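Local atomic coordinates of hemolysin (Enterococcus faecalis, PDB entry 2R2Z), a protein that is of uncertain molecular function but belongs to the UPF0053 family and may bind flavin adenine dinucleotide, this chain being the transporter-associated domain of a larger membrane protein. Residues Gln21-Ile26 against Gly79-Val84; Gly68-Thr73 against Leu85-Tyr90. All coordinates share one frame; numbering follows the deposited sequence.

Contact 1: residues Gln21-Ile26 against Gly79-Val84; sequences QGRMLI and GTRLLV
The end of an antiparallel strand pairing, where one chain peels away from its neighbour through a type I beta turn, is illustrated by Gln21 and Gly22 against Leu83 and Val84. Gln21 and Val84 form the last, non-hydrogen-bonded pair, their CA atoms 4.6 Å apart, and their side chains lie side by side on one face of the sheet. In one of its two conformers Gln21 has CG anti to the carbonyl carbon (chi1 -58°) and the chain bends again at chi2, which turns the amide beside Val84 and brings NE2 to 3.8 Å from Val84 CG2.

One step on, Gly22 N donates to Leu83 O at 2.9 Å. The bond is nearly straight at hydrogen, 171°, yet the donor sits well above the carbonyl plane. Leu83 and Val84 both face Glu76 on strand 70-78, a classic beta bulge. Gly22 CA lies 3.7 Å from Leu82 O. The turn itself is closed by Met24 N on Gln21 O at 3.0 Å.

Farther out, the extended Arg81 meets Arg23, whose chain is bent at chi3. The two NH2 atoms come within 3.2 Å, Arg23 NH2 lying at the edge of the Arg81 guanidinium, with the planes 79° apart. A water accepts from Arg23 N at 3.0 Å and, at 3.3 Å, from Arg81 NH2, linking the segments a second time. Two donors cannot bond to each other, so the arginine pair probably adds electrostatic cost, and the attraction between the segments rests chiefly on the backbone bond, with the Gln21-Val84 packing and the longer water link helping.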
loop_
_atom_site.group_PDB
_atom_site.type_symbol
_atom_site.label_atom_id
_atom_site.label_comp_id
_atom_site.label_asym_id
_atom_site.label_seq_id
_atom_site.Cartn_x
_atom_site.Cartn_y
_atom_site.Cartn_z
ATOM N N GLN A 21 -0.210 6.985 -1.960
ATOM C CA GLN A 21 -1.453 7.430 -1.360
ATOM C C GLN A 21 -2.475 6.295 -1.361
ATOM O O GLN A 21 -2.615 5.560 -2.345
ATOM C CB GLN A 21 -1.983 8.662 -2.113
ATOM C CG GLN A 21 -0.974 9.833 -2.126
ATOM C CD GLN A 21 -0.725 10.394 -0.739
ATOM O OE1 GLN A 21 -1.671 10.689 -0.017
ATOM N NE2 GLN A 21 0.543 10.542 -0.359
ATOM N N GLY A 22 -3.200 6.164 -0.255
ATOM C CA GLY A 22 -4.243 5.144 -0.118
ATOM C C GLY A 22 -5.272 5.172 -1.241
ATOM O O GLY A 22 -5.823 4.129 -1.620
ATOM N N ARG A 23 -5.555 6.367 -1.763
ATOM C CA ARG A 23 -6.546 6.493 -2.827
ATOM C C ARG A 23 -6.100 5.966 -4.189
ATOM O O ARG A 23 -6.927 5.852 -5.094
ATOM C CB ARG A 23 -6.982 7.950 -2.994
ATOM C CG ARG A 23 -5.848 8.882 -3.409
ATOM C CD ARG A 23 -6.357 10.259 -3.867
ATOM N NE ARG A 23 -7.250 10.897 -2.901
ATOM C CZ ARG A 23 -6.863 11.611 -1.855
ATOM N NH1 ARG A 23 -5.572 11.779 -1.595
ATOM N NH2 ARG A 23 -7.781 12.151 -1.058
HETATM N N MSE A 24 -4.810 5.665 -4.355
HETATM C CA MSE A 24 -4.332 5.143 -5.626
HETATM C C MSE A 24 -5.060 3.845 -5.933
HETATM O O MSE A 24 -5.177 2.969 -5.076
HETATM C CB MSE A 24 -2.831 4.919 -5.579
HETATM C CG MSE A 24 -2.252 4.566 -6.932
HETATM SE SE MSE A 24 -0.300 4.389 -6.879
HETATM C CE MSE A 24 0.070 4.606 -8.792
ATOM N N LEU A 25 -5.547 3.715 -7.157
ATOM C CA LEU A 25 -6.202 2.480 -7.543
ATOM C C LEU A 25 -5.208 1.333 -7.648
ATOM O O LEU A 25 -4.079 1.528 -8.094
ATOM C CB LEU A 25 -6.898 2.665 -8.896
ATOM C CG LEU A 25 -8.021 3.700 -8.890
ATOM C CD1 LEU A 25 -8.518 3.867 -10.308
ATOM C CD2 LEU A 25 -9.168 3.284 -7.992
ATOM N N ILE A 26 -5.630 0.130 -7.260
ATOM C CA ILE A 26 -4.802 -1.062 -7.448
ATOM C C ILE A 26 -4.363 -1.164 -8.913
ATOM O O ILE A 26 -3.198 -1.445 -9.205
ATOM C CB ILE A 26 -5.560 -2.345 -7.025
ATOM C CG1 ILE A 26 -5.916 -2.308 -5.541
ATOM C CG2 ILE A 26 -4.734 -3.591 -7.354
ATOM C CD1 ILE A 26 -6.957 -3.348 -5.144
ATOM N N GLY A 79 -7.210 8.566 11.705
ATOM C CA GLY A 79 -8.277 7.762 12.308
ATOM C C GLY A 79 -8.173 6.366 11.720
ATOM O O GLY A 79 -7.069 5.799 11.629
ATOM N N THR A 80 -9.290 5.834 11.248
ATOM C CA THR A 80 -9.270 4.503 10.671
ATOM C C THR A 80 -9.001 4.491 9.169
ATOM O O THR A 80 -8.998 3.416 8.563
ATOM C CB THR A 80 -10.557 3.744 10.967
ATOM O OG1 THR A 80 -11.668 4.463 10.436
ATOM C CG2 THR A 80 -10.746 3.552 12.462
ATOM N N ARG A 81 -8.764 5.663 8.577
ATOM C CA ARG A 81 -8.394 5.728 7.176
ATOM C C ARG A 81 -6.897 5.517 6.978
ATOM O O ARG A 81 -6.072 6.173 7.628
ATOM C CB ARG A 81 -8.776 7.084 6.607
ATOM C CG ARG A 81 -8.297 7.297 5.194
ATOM C CD ARG A 81 -8.673 8.678 4.721
ATOM N NE ARG A 81 -8.303 8.910 3.330
ATOM C CZ ARG A 81 -8.624 10.016 2.671
ATOM N NH1 ARG A 81 -9.329 10.966 3.272
ATOM N NH2 ARG A 81 -8.255 10.166 1.414
ATOM N N LEU A 82 -6.549 4.602 6.078
ATOM C CA LEU A 82 -5.162 4.418 5.689
ATOM C C LEU A 82 -4.804 5.455 4.639
ATOM O O LEU A 82 -5.224 5.361 3.483
ATOM C CB LEU A 82 -4.935 2.992 5.194
ATOM C CG LEU A 82 -3.591 2.689 4.524
ATOM C CD1 LEU A 82 -2.412 3.104 5.410
ATOM C CD2 LEU A 82 -3.506 1.202 4.202
ATOM N N LEU A 83 -4.069 6.461 5.053
ATOM C CA LEU A 83 -3.728 7.614 4.218
ATOM C C LEU A 83 -2.573 7.318 3.250
ATOM O O LEU A 83 -2.634 7.713 2.120
ATOM C CB LEU A 83 -3.346 8.827 5.074
ATOM C CG LEU A 83 -4.359 9.798 5.669
ATOM C CD1 LEU A 83 -3.617 11.005 6.231
ATOM C CD2 LEU A 83 -5.387 10.257 4.650
ATOM N N VAL A 84 -1.504 6.746 3.807
ATOM C CA VAL A 84 -0.273 6.562 3.031
ATOM C C VAL A 84 0.300 5.191 3.324
ATOM O O VAL A 84 0.401 4.786 4.495
ATOM C CB VAL A 84 0.785 7.670 3.369
ATOM C CG1 VAL A 84 2.018 7.507 2.504
ATOM C CG2 VAL A 84 0.197 9.074 3.151
HETATM O O HOH W 1 -5.645 8.624 0.145
#

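Contact 2: residues Gly68-Thr73 against Leu85-Tyr90; sequences GNIKLT and LRVHFY
Ile70 and Leu72 pack against Val87 at the apolar centre of a beta hairpin, in which strands 70-78 and 81-89 run antiparallel; the axes of 70-73 and 85-89 come to 4.7 Å. Val87 lies alongside both neighbours: its CG1 meets Ile70 CG2 at 3.6 Å, while its CG2 lies 3.7 Å from Leu72 CD2. With CG1 anti to the backbone N (chi1 -174°), that methyl reaches Ile70 and also comes near Leu72 CD2, so Leu72 touches both branches of the valine. Phe89 adds a looser contact to Ile70 on this same face, and Leu72 continues onto Met45, Tyr48 and Leu49 of helix 45-53, which places the cluster in the core between sheet and helix.

The backbones are joined by reciprocal hydrogen bonds at the pairs Lys71-His88 and Thr73-Arg86, between which Leu72 and Val87 form a non-hydrogen-bonded pair. Lys71 N reaches His88 O at 2.9 Å, and Thr73 N reaches Arg86 O at 2.8 Å. Beyond Phe89 the pairing goes on into the loop, with Tyr90 N bonded to Asn69 O at 2.7 Å.

On the other face the side chains are polar. Thr73 and Arg86 touch through their CB atoms, and the Arg86 guanidinium is held by salt bridges to Glu17, a zinc-binding residue, and to Glu75. The side chain of His88 is about 4 Å from a bound zinc ion. Lys71 and Tyr90 cross at an angle: the lysine passes the edge of the phenol ring, and Lys71 CB lies in the ring plane, 3.7 Å from Tyr90 CE2.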
loop_
_atom_site.group_PDB
_atom_site.type_symbol
_atom_site.label_atom_id
_atom_site.label_comp_id
_atom_site.label_asym_id
_atom_site.label_seq_id
_atom_site.Cartn_x
_atom_site.Cartn_y
_atom_site.Cartn_z
ATOM N N GLY A 68 4.597 -11.498 -2.988
ATOM C CA GLY A 68 5.593 -11.543 -4.053
ATOM C C GLY A 68 6.861 -10.849 -3.606
ATOM O O GLY A 68 7.368 -11.098 -2.522
ATOM N N ASN A 69 7.425 -9.954 -4.406
ATOM C CA ASN A 69 8.643 -9.269 -3.949
ATOM C C ASN A 69 8.372 -7.900 -3.328
ATOM O O ASN A 69 9.280 -7.081 -3.182
ATOM C CB ASN A 69 9.670 -9.144 -5.079
ATOM C CG ASN A 69 9.217 -8.193 -6.173
ATOM O OD1 ASN A 69 8.042 -8.148 -6.521
ATOM N ND2 ASN A 69 10.154 -7.421 -6.719
ATOM N N ILE A 70 7.116 -7.660 -2.963
ATOM C CA ILE A 70 6.673 -6.379 -2.415
ATOM C C ILE A 70 6.415 -6.485 -0.906
ATOM O O ILE A 70 5.864 -7.498 -0.450
ATOM C CB ILE A 70 5.350 -5.940 -3.109
ATOM C CG1 ILE A 70 5.432 -6.165 -4.627
ATOM C CG2 ILE A 70 4.990 -4.496 -2.754
ATOM C CD1 ILE A 70 4.091 -6.083 -5.334
ATOM N N LYS A 71 6.759 -5.434 -0.176
ATOM C CA LYS A 71 6.302 -5.286 1.189
ATOM C C LYS A 71 5.529 -3.976 1.277
ATOM O O LYS A 71 6.041 -2.915 0.891
ATOM C CB LYS A 71 7.464 -5.296 2.175
ATOM C CG LYS A 71 6.983 -5.165 3.614
ATOM C CD LYS A 71 8.056 -5.463 4.636
ATOM C CE LYS A 71 8.791 -4.224 4.999
ATOM N NZ LYS A 71 9.734 -3.864 3.938
ATOM N N LEU A 72 4.296 -4.061 1.779
ATOM C CA LEU A 72 3.414 -2.899 1.942
ATOM C C LEU A 72 3.276 -2.613 3.431
ATOM O O LEU A 72 2.924 -3.513 4.189
ATOM C CB LEU A 72 2.040 -3.215 1.370
ATOM C CG LEU A 72 1.975 -3.521 -0.122
ATOM C CD1 LEU A 72 0.556 -3.979 -0.465
ATOM C CD2 LEU A 72 2.364 -2.317 -0.951
ATOM N N THR A 73 3.534 -1.381 3.830
ATOM C CA THR A 73 3.458 -1.008 5.238
ATOM C C THR A 73 2.448 0.104 5.398
ATOM O O THR A 73 2.372 1.012 4.574
ATOM C CB THR A 73 4.838 -0.540 5.755
ATOM O OG1 THR A 73 5.782 -1.601 5.579
ATOM C CG2 THR A 73 4.780 -0.141 7.223
ATOM N N LEU A 85 0.690 4.502 2.253
ATOM C CA LEU A 85 1.400 3.224 2.347
ATOM C C LEU A 85 2.862 3.449 2.043
ATOM O O LEU A 85 3.191 4.268 1.198
ATOM C CB LEU A 85 0.858 2.232 1.291
ATOM C CG LEU A 85 -0.540 1.649 1.471
ATOM C CD1 LEU A 85 -1.617 2.680 1.104
ATOM C CD2 LEU A 85 -0.708 0.422 0.595
ATOM N N ARG A 86 3.737 2.697 2.690
ATOM C CA ARG A 86 5.108 2.590 2.238
ATOM C C ARG A 86 5.242 1.286 1.469
ATOM O O ARG A 86 4.681 0.269 1.868
ATOM C CB ARG A 86 6.060 2.622 3.427
ATOM C CG ARG A 86 7.549 2.569 3.049
ATOM C CD ARG A 86 8.427 2.408 4.294
ATOM N NE ARG A 86 8.291 3.501 5.271
ATOM C CZ ARG A 86 9.197 4.447 5.496
ATOM N NH1 ARG A 86 10.312 4.521 4.790
ATOM N NH2 ARG A 86 8.967 5.334 6.438
ATOM N N VAL A 87 5.948 1.333 0.347
ATOM C CA VAL A 87 6.156 0.155 -0.467
ATOM C C VAL A 87 7.639 -0.076 -0.686
ATOM O O VAL A 87 8.347 0.843 -1.113
ATOM C CB VAL A 87 5.482 0.344 -1.829
ATOM C CG1 VAL A 87 5.559 -0.928 -2.641
ATOM C CG2 VAL A 87 4.038 0.859 -1.667
ATOM N N HIS A 88 8.112 -1.277 -0.337
ATOM C CA HIS A 88 9.453 -1.674 -0.701
ATOM C C HIS A 88 9.420 -2.813 -1.700
ATOM O O HIS A 88 8.620 -3.746 -1.597
ATOM C CB HIS A 88 10.263 -2.066 0.522
ATOM C CG HIS A 88 11.732 -1.936 0.308
ATOM N ND1 HIS A 88 12.478 -2.871 -0.374
ATOM C CD2 HIS A 88 12.589 -0.953 0.658
ATOM C CE1 HIS A 88 13.736 -2.479 -0.422
ATOM N NE2 HIS A 88 13.831 -1.317 0.196
ATOM N N PHE A 89 10.292 -2.722 -2.696
ATOM C CA PHE A 89 10.457 -3.762 -3.705
ATOM C C PHE A 89 11.743 -4.532 -3.478
ATOM O O PHE A 89 12.787 -3.943 -3.242
ATOM C CB PHE A 89 10.479 -3.151 -5.112
ATOM C CG PHE A 89 9.184 -2.526 -5.505
ATOM C CD1 PHE A 89 8.208 -3.285 -6.121
ATOM C CD2 PHE A 89 8.919 -1.189 -5.259
ATOM C CE1 PHE A 89 6.996 -2.733 -6.476
ATOM C CE2 PHE A 89 7.702 -0.626 -5.615
ATOM C CZ PHE A 89 6.738 -1.405 -6.224
ATOM N N TYR A 90 11.647 -5.854 -3.522
ATOM C CA TYR A 90 12.807 -6.734 -3.367
ATOM C C TYR A 90 13.101 -7.504 -4.649
ATOM O O TYR A 90 12.308 -7.497 -5.592
ATOM C CB TYR A 90 12.595 -7.690 -2.197
ATOM C CG TYR A 90 12.322 -6.965 -0.915
ATOM C CD1 TYR A 90 13.362 -6.478 -0.126
ATOM C CD2 TYR A 90 11.010 -6.732 -0.502
ATOM C CE1 TYR A 90 13.100 -5.789 1.057
ATOM C CE2 TYR A 90 10.739 -6.052 0.664
ATOM C CZ TYR A 90 11.780 -5.585 1.443
ATOM O OH TYR A 90 11.492 -4.903 2.596
#

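Both contacts are built on strand 81-89, which lies between strands 17-21 and 70-78 in a five-stranded antiparallel sheet. Contact 1 uses its beginning and the departure of strand 17-21; contact 2 uses its later part and the neighbour on the other flank. Their centres are 15 Å apart, on opposite sides of the chain's centre, yet they touch where Gly22 CA packs on Leu85 CD1 at 3.8 Å. Along the chain the segments alternate: 21-26, 68-73, 79-84, 85-90. One strand thus ties an early part of the transporter-associated domain to its closing hairpin, showing how sequence-distant pieces become neighbours through a shared central strand.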